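Local coordinates for protein tyrocidine synthetase 3 (Brevibacillus brevis, PDB 2JGP) that probably carries peptide intermediates on a peptidyl carrier domain and joins them by peptide bonds in a condensation domain, during nonribosomal synthesis of the antibiotic tyrocidine, at residues P7-E12 with F76-A81; L109-G114 with F194-A199; C306-G311 with H498-A503. One frame throughout, in Å; residues are numbered along the deposited sequence.

Contact 1: P7-E12 with F76-A81; sequences PRSVWE and FIEETA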
loop_
_atom_site.group_PDB
_atom_site.type_symbol
_atom_site.label_atom_id
_atom_site.label_comp_id
_atom_site.label_asym_id
_atom_site.label_seq_id
_atom_site.Cartn_x
_atom_site.Cartn_y
_atom_site.Cartn_z
ATOM N N PRO A 7 -3.982 -9.411 -15.688
ATOM C CA PRO A 7 -5.024 -8.745 -14.892
ATOM C C PRO A 7 -4.547 -7.411 -14.307
ATOM O O PRO A 7 -3.421 -7.323 -13.812
ATOM C CB PRO A 7 -5.309 -9.763 -13.787
ATOM C CG PRO A 7 -5.029 -11.085 -14.437
ATOM C CD PRO A 7 -3.824 -10.824 -15.298
ATOM N N ARG A 8 -5.382 -6.379 -14.396
ATOM C CA ARG A 8 -4.996 -5.013 -14.009
ATOM C C ARG A 8 -5.792 -4.490 -12.816
ATOM O O ARG A 8 -5.574 -3.364 -12.353
ATOM C CB ARG A 8 -5.210 -4.065 -15.185
ATOM C CG ARG A 8 -4.479 -4.471 -16.446
ATOM C CD ARG A 8 -5.087 -3.830 -17.655
ATOM N NE ARG A 8 -6.425 -4.338 -17.938
ATOM C CZ ARG A 8 -7.114 -4.047 -19.037
ATOM N NH1 ARG A 8 -6.599 -3.247 -19.965
ATOM N NH2 ARG A 8 -8.327 -4.551 -19.209
ATOM N N SER A 9 -6.731 -5.296 -12.337
ATOM C CA SER A 9 -7.591 -4.907 -11.235
ATOM C C SER A 9 -7.934 -6.135 -10.436
ATOM O O SER A 9 -7.734 -7.255 -10.901
ATOM C CB SER A 9 -8.881 -4.280 -11.753
ATOM O OG SER A 9 -9.685 -5.246 -12.402
ATOM N N VAL A 10 -8.497 -5.922 -9.252
ATOM C CA VAL A 10 -8.887 -7.039 -8.393
ATOM C C VAL A 10 -9.918 -7.953 -9.071
ATOM O O VAL A 10 -9.789 -9.166 -8.998
ATOM C CB VAL A 10 -9.379 -6.542 -6.992
ATOM C CG1 VAL A 10 -10.643 -5.686 -7.125
ATOM C CG2 VAL A 10 -9.619 -7.708 -6.060
ATOM N N TRP A 11 -10.917 -7.389 -9.749
ATOM C CA TRP A 11 -11.942 -8.225 -10.381
ATOM C C TRP A 11 -11.420 -8.938 -11.627
ATOM O O TRP A 11 -11.846 -10.041 -11.913
ATOM C CB TRP A 11 -13.234 -7.442 -10.663
ATOM C CG TRP A 11 -14.003 -7.204 -9.402
ATOM C CD1 TRP A 11 -14.225 -6.004 -8.789
ATOM C CD2 TRP A 11 -14.601 -8.200 -8.563
ATOM N NE1 TRP A 11 -14.944 -6.188 -7.630
ATOM C CE2 TRP A 11 -15.185 -7.527 -7.465
ATOM C CE3 TRP A 11 -14.703 -9.596 -8.630
ATOM C CZ2 TRP A 11 -15.867 -8.199 -6.457
ATOM C CZ3 TRP A 11 -15.382 -10.262 -7.628
ATOM C CH2 TRP A 11 -15.959 -9.564 -6.555
ATOM N N GLU A 12 -10.490 -8.323 -12.356
ATOM C CA GLU A 12 -9.847 -9.020 -13.476
ATOM C C GLU A 12 -9.048 -10.222 -12.972
ATOM O O GLU A 12 -9.103 -11.309 -13.565
ATOM C CB GLU A 12 -8.967 -8.070 -14.288
ATOM C CG GLU A 12 -9.767 -7.150 -15.196
ATOM C CD GLU A 12 -8.905 -6.307 -16.105
ATOM O OE1 GLU A 12 -9.482 -5.493 -16.869
ATOM O OE2 GLU A 12 -7.660 -6.459 -16.079
ATOM N N PHE A 76 -18.250 -4.652 -15.397
ATOM C CA PHE A 76 -19.634 -4.830 -14.961
ATOM C C PHE A 76 -19.718 -5.012 -13.439
ATOM O O PHE A 76 -20.543 -4.372 -12.780
ATOM C CB PHE A 76 -20.278 -6.027 -15.665
ATOM C CG PHE A 76 -21.592 -6.444 -15.063
ATOM C CD1 PHE A 76 -22.770 -5.840 -15.461
ATOM C CD2 PHE A 76 -21.644 -7.437 -14.087
ATOM C CE1 PHE A 76 -23.978 -6.220 -14.909
ATOM C CE2 PHE A 76 -22.855 -7.819 -13.525
ATOM C CZ PHE A 76 -24.020 -7.215 -13.941
ATOM N N ILE A 77 -18.866 -5.873 -12.889
ATOM C CA ILE A 77 -18.868 -6.124 -11.437
ATOM C C ILE A 77 -18.517 -4.854 -10.667
ATOM O O ILE A 77 -19.129 -4.558 -9.637
ATOM C CB ILE A 77 -17.881 -7.234 -11.028
ATOM C CG1 ILE A 77 -18.269 -8.574 -11.655
ATOM C CG2 ILE A 77 -17.843 -7.381 -9.494
ATOM C CD1 ILE A 77 -17.240 -9.668 -11.402
ATOM N N GLU A 78 -17.541 -4.103 -11.174
ATOM C CA GLU A 78 -17.136 -2.830 -10.555
ATOM C C GLU A 78 -18.257 -1.796 -10.509
ATOM O O GLU A 78 -18.312 -0.971 -9.597
ATOM C CB GLU A 78 -15.959 -2.221 -11.317
ATOM C CG GLU A 78 -14.648 -2.925 -11.090
ATOM C CD GLU A 78 -13.596 -2.591 -12.134
ATOM O OE1 GLU A 78 -13.902 -1.887 -13.121
ATOM O OE2 GLU A 78 -12.448 -3.050 -11.972
ATOM N N GLU A 79 -19.132 -1.829 -11.508
ATOM C CA GLU A 79 -20.163 -0.812 -11.669
ATOM C C GLU A 79 -21.521 -1.246 -11.120
ATOM O O GLU A 79 -22.486 -0.481 -11.188
ATOM C CB GLU A 79 -20.274 -0.433 -13.153
ATOM C CG GLU A 79 -19.022 0.278 -13.663
ATOM C CD GLU A 79 -18.880 0.267 -15.174
ATOM O OE1 GLU A 79 -17.722 0.318 -15.649
ATOM O OE2 GLU A 79 -19.907 0.208 -15.884
ATOM N N THR A 80 -21.588 -2.451 -10.550
ATOM C CA THR A 80 -22.857 -3.050 -10.135
ATOM C C THR A 80 -22.895 -3.295 -8.627
ATOM O O THR A 80 -22.079 -4.040 -8.092
ATOM C CB THR A 80 -23.105 -4.378 -10.889
ATOM O OG1 THR A 80 -23.131 -4.123 -12.298
ATOM C CG2 THR A 80 -24.429 -5.015 -10.471
ATOM N N ALA A 81 -23.854 -2.661 -7.954
ATOM C CA ALA A 81 -24.064 -2.848 -6.518
ATOM C C ALA A 81 -24.939 -4.072 -6.233
ATOM O O ALA A 81 -24.768 -4.755 -5.223
ATOM C CB ALA A 81 -24.707 -1.606 -5.928
HETATM O O HOH W 1 -11.645 -4.455 -9.887
HETATM O O HOH W 2 -11.364 -4.056 -13.919
#
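Trp-11, in the first turn of helix 10-23, lays its indole against Ile-77 and Glu-78 near the end of helix 70-79, and following it outward shows how one aromatic group can join two helices. From CB the chain turns so that CG stands anti to the carbonyl carbon (chi1 -75°), which sends the ring across to the second helix. CG itself lies 3.8 Å from Ile-77 CG2. One step on, CD1 meets the aliphatic part of Glu-78, with 3.9 Å to its CG. NE1 and CE2 then run beneath the isoleucine methyl, Ile-77 CG2 coming to 3.3 Å from Trp-11 CE2. This is a CH-pi contact over the face: CG2 stands only 16° off the normal of the five-membered ring. In the benzene part, CE3 meets Ile-77 CD1 at 3.8 Å and CZ2, towards the tip, lies 3.7 Å from Ile-77 CG2, so branch methyl and longer arm both bear on the ring.

Polar groups meet through solvent beside this apolar patch. A water accepts from Trp-11 N at 3.0 Å and donates to Glu-78 OE2 at 2.6 Å, bridging the segments. Ser-9 OG lies nearby and caps the helix, accepting from Glu-12 N at 3.2 Å.

In this carrier-domain helical bundle, Met-51 of helix 41-55 touches both Trp-11 and Ile-77. Phe-86 meets the indole edge-to-face, Arg-14 makes a cation-pi contact with it, and Ala-74 of helix 70-79 packs against it, leaving the ring wedged among three helices and the chain that follows them.

Contact 2: L109-G114 with F194-A199; sequences LDQFEG and FDLEVA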
loop_
_atom_site.group_PDB
_atom_site.type_symbol
_atom_site.label_atom_id
_atom_site.label_comp_id
_atom_site.label_asym_id
_atom_site.label_seq_id
_atom_site.Cartn_x
_atom_site.Cartn_y
_atom_site.Cartn_z
ATOM N N LEU A 109 -3.863 1.248 20.341
ATOM C CA LEU A 109 -2.439 1.438 20.616
ATOM C C LEU A 109 -2.155 2.855 21.122
ATOM O O LEU A 109 -1.415 3.030 22.089
ATOM C CB LEU A 109 -1.592 1.111 19.382
ATOM C CG LEU A 109 -1.578 -0.380 19.021
ATOM C CD1 LEU A 109 -0.896 -0.613 17.691
ATOM C CD2 LEU A 109 -0.899 -1.193 20.104
ATOM N N ASP A 110 -2.770 3.850 20.487
ATOM C CA ASP A 110 -2.644 5.253 20.904
ATOM C C ASP A 110 -3.111 5.491 22.350
ATOM O O ASP A 110 -2.488 6.250 23.093
ATOM C CB ASP A 110 -3.445 6.146 19.943
ATOM C CG ASP A 110 -3.190 7.633 20.151
ATOM O OD1 ASP A 110 -3.734 8.211 21.119
ATOM O OD2 ASP A 110 -2.480 8.229 19.309
ATOM N N GLN A 111 -4.196 4.828 22.744
ATOM C CA GLN A 111 -4.906 5.145 23.987
ATOM C C GLN A 111 -4.473 4.295 25.177
ATOM O O GLN A 111 -4.452 4.777 26.315
ATOM C CB GLN A 111 -6.414 4.995 23.766
ATOM C CG GLN A 111 -6.998 6.076 22.851
ATOM C CD GLN A 111 -7.346 7.359 23.595
ATOM O OE1 GLN A 111 -7.809 7.325 24.739
ATOM N NE2 GLN A 111 -7.134 8.495 22.943
ATOM N N PHE A 112 -4.137 3.035 24.913
ATOM C CA PHE A 112 -3.787 2.084 25.966
ATOM C C PHE A 112 -2.296 1.738 26.003
ATOM O O PHE A 112 -1.768 1.401 27.063
ATOM C CB PHE A 112 -4.610 0.805 25.801
ATOM C CG PHE A 112 -6.088 1.015 25.964
ATOM C CD1 PHE A 112 -6.693 0.842 27.205
ATOM C CD2 PHE A 112 -6.878 1.383 24.880
ATOM C CE1 PHE A 112 -8.061 1.031 27.365
ATOM C CE2 PHE A 112 -8.247 1.575 25.029
ATOM C CZ PHE A 112 -8.840 1.398 26.276
ATOM N N GLU A 113 -1.620 1.820 24.857
ATOM C CA GLU A 113 -0.219 1.398 24.765
ATOM C C GLU A 113 0.778 2.555 24.883
ATOM O O GLU A 113 1.950 2.326 25.185
ATOM C CB GLU A 113 0.027 0.633 23.459
ATOM C CG GLU A 113 1.006 -0.525 23.605
ATOM C CD GLU A 113 0.400 -1.708 24.337
ATOM O OE1 GLU A 113 -0.691 -2.160 23.930
ATOM O OE2 GLU A 113 1.017 -2.188 25.315
ATOM N N GLY A 114 0.323 3.786 24.644
ATOM C CA GLY A 114 1.188 4.958 24.773
ATOM C C GLY A 114 2.208 5.023 23.650
ATOM O O GLY A 114 3.390 4.731 23.851
ATOM N N PHE A 194 -1.706 13.964 19.238
ATOM C CA PHE A 194 -3.043 14.468 18.983
ATOM C C PHE A 194 -3.981 13.888 20.021
ATOM O O PHE A 194 -3.876 12.705 20.366
ATOM C CB PHE A 194 -3.520 14.027 17.598
ATOM C CG PHE A 194 -2.870 14.761 16.466
ATOM C CD1 PHE A 194 -1.690 14.297 15.906
ATOM C CD2 PHE A 194 -3.434 15.922 15.964
ATOM C CE1 PHE A 194 -1.088 14.978 14.864
ATOM C CE2 PHE A 194 -2.843 16.605 14.918
ATOM C CZ PHE A 194 -1.668 16.132 14.367
ATOM N N ASP A 195 -4.897 14.716 20.505
ATOM C CA ASP A 195 -6.037 14.238 21.267
ATOM C C ASP A 195 -7.056 13.713 20.266
ATOM O O ASP A 195 -7.623 14.483 19.486
ATOM C CB ASP A 195 -6.644 15.365 22.103
ATOM C CG ASP A 195 -7.776 14.890 22.997
ATOM O OD1 ASP A 195 -8.384 13.835 22.720
ATOM O OD2 ASP A 195 -8.065 15.581 23.983
ATOM N N LEU A 196 -7.279 12.403 20.282
ATOM C CA LEU A 196 -8.136 11.757 19.291
ATOM C C LEU A 196 -9.620 12.130 19.418
ATOM O O LEU A 196 -10.407 11.847 18.501
ATOM C CB LEU A 196 -7.953 10.234 19.348
ATOM C CG LEU A 196 -7.054 9.562 18.303
ATOM C CD1 LEU A 196 -5.992 10.479 17.671
ATOM C CD2 LEU A 196 -6.437 8.272 18.861
ATOM N N GLU A 197 -9.989 12.747 20.542
ATOM C CA GLU A 197 -11.360 13.215 20.791
ATOM C C GLU A 197 -11.669 14.566 20.151
ATOM O O GLU A 197 -12.807 15.032 20.227
ATOM C CB GLU A 197 -11.617 13.348 22.295
ATOM C CG GLU A 197 -11.654 12.055 23.044
ATOM C CD GLU A 197 -12.248 12.225 24.423
ATOM O OE1 GLU A 197 -13.111 11.407 24.787
ATOM O OE2 GLU A 197 -11.866 13.186 25.129
ATOM N N VAL A 198 -10.674 15.195 19.535
ATOM C CA VAL A 198 -10.807 16.566 19.053
ATOM C C VAL A 198 -10.433 16.675 17.579
ATOM O O VAL A 198 -9.268 16.526 17.209
ATOM C CB VAL A 198 -9.936 17.531 19.881
ATOM C CG1 VAL A 198 -9.992 18.954 19.308
ATOM C CG2 VAL A 198 -10.376 17.523 21.339
ATOM N N ALA A 199 -11.437 16.925 16.746
ATOM C CA ALA A 199 -11.224 17.236 15.342
ATOM C C ALA A 199 -10.983 18.744 15.216
ATOM O O ALA A 199 -11.488 19.525 16.029
ATOM C CB ALA A 199 -12.432 16.803 14.507
#
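Leu-196 lays a methyl over the flat of the Asp-110 carboxylate in the condensation domain, whose halves have the chloramphenicol acetyltransferase-like fold; here the end of helix 101-113 faces the loop that leads into strand 202-210. The two side chains reach out to each other from facing backbones. Leu-196 CD2 is placed above the carboxylate carbon, 3.6 Å from Asp-110 CG, and not in line with either C-O bond. Its distances to the atoms around that carbon are accordingly similar, with Asp-110 OD1 at 3.5 Å and Asp-110 CB at 3.8 Å from the same methyl. Asp-110 reaches this place by turning CG away from its own backbone N (chi1 -170°), towards the loop.

Gln-111 is oriented differently. Its chain bends at chi2, -84°, and runs alongside Leu-196, pointing the other way, so that the amide comes beside the leucine at a looser distance, 4.1 Å from NE2 to Leu-196 CB. Asp-110 illustrates that a carboxylate can offer its face to a methyl while one of its oxygens is hydrogen-bonded to another residue. Its OD2 is bonded to His-221 NE2, the first histidine of the HHxxxDG signature of condensation domains, and Leu-196 touches that same histidine. The leucine thus packs against both members of a bonded pair at the signature.

The loop that presents Leu-196 is anchored by a backbone hydrogen bond between this residue and Phe-154, and it is shaped locally by a type I beta turn from Asp-195 to Val-198, closed by Val-198 N bonding to Asp-195 O at 3.1 Å. An Asx turn overlaps it: Glu-197 N donates to Asp-195 OD1 over 2.9 Å, meeting that oxygen from above the carboxylate plane.

Contact 3: C306-G311 with H498-A503; sequences CTIGAG and HFLTIA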
loop_
_atom_site.group_PDB
_atom_site.type_symbol
_atom_site.label_atom_id
_atom_site.label_comp_id
_atom_site.label_asym_id
_atom_site.label_seq_id
_atom_site.Cartn_x
_atom_site.Cartn_y
_atom_site.Cartn_z
ATOM N N CYS A 306 20.517 3.392 2.617
ATOM C CA CYS A 306 21.448 3.544 1.505
ATOM C C CYS A 306 20.678 3.406 0.196
ATOM O O CYS A 306 19.636 2.746 0.142
ATOM C CB CYS A 306 22.582 2.523 1.583
ATOM S SG CYS A 306 22.037 0.820 1.651
ATOM N N THR A 307 21.186 4.055 -0.846
ATOM C CA THR A 307 20.536 4.054 -2.152
ATOM C C THR A 307 21.578 3.861 -3.244
ATOM O O THR A 307 22.682 4.392 -3.148
ATOM C CB THR A 307 19.779 5.376 -2.395
ATOM O OG1 THR A 307 18.845 5.598 -1.328
ATOM C CG2 THR A 307 19.026 5.334 -3.720
ATOM N N ILE A 308 21.221 3.096 -4.275
ATOM C CA ILE A 308 22.104 2.867 -5.418
ATOM C C ILE A 308 21.278 2.775 -6.699
ATOM O O ILE A 308 20.167 2.245 -6.688
ATOM C CB ILE A 308 22.958 1.585 -5.226
ATOM C CG1 ILE A 308 24.019 1.469 -6.326
ATOM C CG2 ILE A 308 22.081 0.346 -5.206
ATOM C CD1 ILE A 308 25.147 0.521 -5.986
ATOM N N GLY A 309 21.822 3.308 -7.792
ATOM C CA GLY A 309 21.158 3.253 -9.093
ATOM C C GLY A 309 21.400 1.932 -9.792
ATOM O O GLY A 309 22.508 1.398 -9.749
ATOM N N ALA A 310 20.366 1.411 -10.448
ATOM C CA ALA A 310 20.463 0.143 -11.181
ATOM C C ALA A 310 21.094 0.322 -12.565
ATOM O O ALA A 310 21.562 -0.644 -13.169
ATOM C CB ALA A 310 19.089 -0.489 -11.314
ATOM N N GLY A 311 21.100 1.557 -13.062
ATOM C CA GLY A 311 21.567 1.853 -14.410
ATOM C C GLY A 311 20.435 1.733 -15.416
ATOM O O GLY A 311 19.491 0.966 -15.216
ATOM N N HIS A 498 24.462 -6.990 -4.529
ATOM C CA HIS A 498 24.086 -8.379 -4.773
ATOM C C HIS A 498 22.700 -8.494 -5.407
ATOM O O HIS A 498 22.475 -9.367 -6.245
ATOM C CB HIS A 498 24.169 -9.212 -3.490
ATOM C CG HIS A 498 25.572 -9.535 -3.071
ATOM N ND1 HIS A 498 26.654 -9.392 -3.913
ATOM C CD2 HIS A 498 26.064 -10.018 -1.908
ATOM C CE1 HIS A 498 27.756 -9.755 -3.278
ATOM N NE2 HIS A 498 27.425 -10.141 -2.059
ATOM N N PHE A 499 21.779 -7.609 -5.034
ATOM C CA PHE A 499 20.479 -7.561 -5.705
ATOM C C PHE A 499 20.660 -7.261 -7.199
ATOM O O PHE A 499 20.024 -7.892 -8.052
ATOM C CB PHE A 499 19.548 -6.517 -5.077
ATOM C CG PHE A 499 18.219 -6.406 -5.780
ATOM C CD1 PHE A 499 17.189 -7.288 -5.484
ATOM C CD2 PHE A 499 18.013 -5.445 -6.759
ATOM C CE1 PHE A 499 15.970 -7.202 -6.146
ATOM C CE2 PHE A 499 16.795 -5.355 -7.431
ATOM C CZ PHE A 499 15.775 -6.236 -7.119
ATOM N N LEU A 500 21.524 -6.297 -7.504
ATOM C CA LEU A 500 21.769 -5.900 -8.888
ATOM C C LEU A 500 22.477 -6.994 -9.678
ATOM O O LEU A 500 22.238 -7.135 -10.872
ATOM C CB LEU A 500 22.580 -4.605 -8.956
ATOM C CG LEU A 500 21.921 -3.368 -8.347
ATOM C CD1 LEU A 500 22.870 -2.178 -8.436
ATOM C CD2 LEU A 500 20.592 -3.070 -9.027
ATOM N N THR A 501 23.356 -7.752 -9.022
ATOM C CA THR A 501 23.998 -8.888 -9.678
ATOM C C THR A 501 22.958 -9.973 -9.992
ATOM O O THR A 501 22.941 -10.519 -11.091
ATOM C CB THR A 501 25.182 -9.462 -8.853
ATOM O OG1 THR A 501 24.720 -9.915 -7.578
ATOM C CG2 THR A 501 26.251 -8.405 -8.636
ATOM N N ILE A 502 22.074 -10.262 -9.037
ATOM C CA ILE A 502 21.007 -11.233 -9.270
ATOM C C ILE A 502 20.124 -10.760 -10.430
ATOM O O ILE A 502 19.800 -11.536 -11.333
ATOM C CB ILE A 502 20.158 -11.474 -7.996
ATOM C CG1 ILE A 502 20.971 -12.254 -6.959
ATOM C CG2 ILE A 502 18.878 -12.243 -8.338
ATOM C CD1 ILE A 502 20.395 -12.190 -5.553
ATOM N N ALA A 503 19.765 -9.479 -10.406
ATOM C CA ALA A 503 18.923 -8.881 -11.438
ATOM C C ALA A 503 19.551 -9.001 -12.826
ATOM O O ALA A 503 18.877 -9.360 -13.788
ATOM C CB ALA A 503 18.641 -7.414 -11.105
#
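Strand 303-309 runs out beside helix 489-508, and the backbones come nearest where the CA atoms of Ala-310 and Leu-500 stand 6.6 Å apart. Leu-500 points at the strand and divides its two methyls between successive residues. CD1 lies 3.8 Å from Gly-309 O, and the same methyl has Ile-308 CG2 at 4.2 Å, the two side chains meeting at a slant. CD2, the other branch, packs on Ala-310, 3.8 Å from its CB. No hydrogen bond crosses between the segments.

This is a helix laid against an outer strand of a mixed sheet in the condensation domain: strand 303-309 bonds to strand 476-483, with Ile-308 paired to Ile-478, and Phe-499 carries the helix inward onto Ile-478 and Phe-467. Ile-308 also touches Ser-496, one turn earlier in the helix. Beyond the strand, Gly-311 takes the N-cap position of helix 312-325. On the helix, His-498 O accepts from both Ile-502 N and Thr-501 OG1, the latter at 2.7 Å, and both donors lie on one side of the carbonyl plane.

How the contacts relate
The three contacts share no helix or strand and do not touch; the nearest atoms of any two are at least about 20 Å apart. Contact 1 belongs to the carrier part and joins two helices, whereas contacts 2 and 3 lie in the condensation domain, their centres 41 Å apart. Contact 1 combines a buried aromatic-aliphatic pair with a water-bridged polar margin. Contact 2, also partly buried, joins a helix to a loop and opposes a leucine to polar groups. Contact 3 is a surface contact between helix and strand, nearly all aliphatic. None has a direct hydrogen bond between its segments: Glu-78 bonds to water, Asp-110 to His-221 and Thr-501 within its own segment.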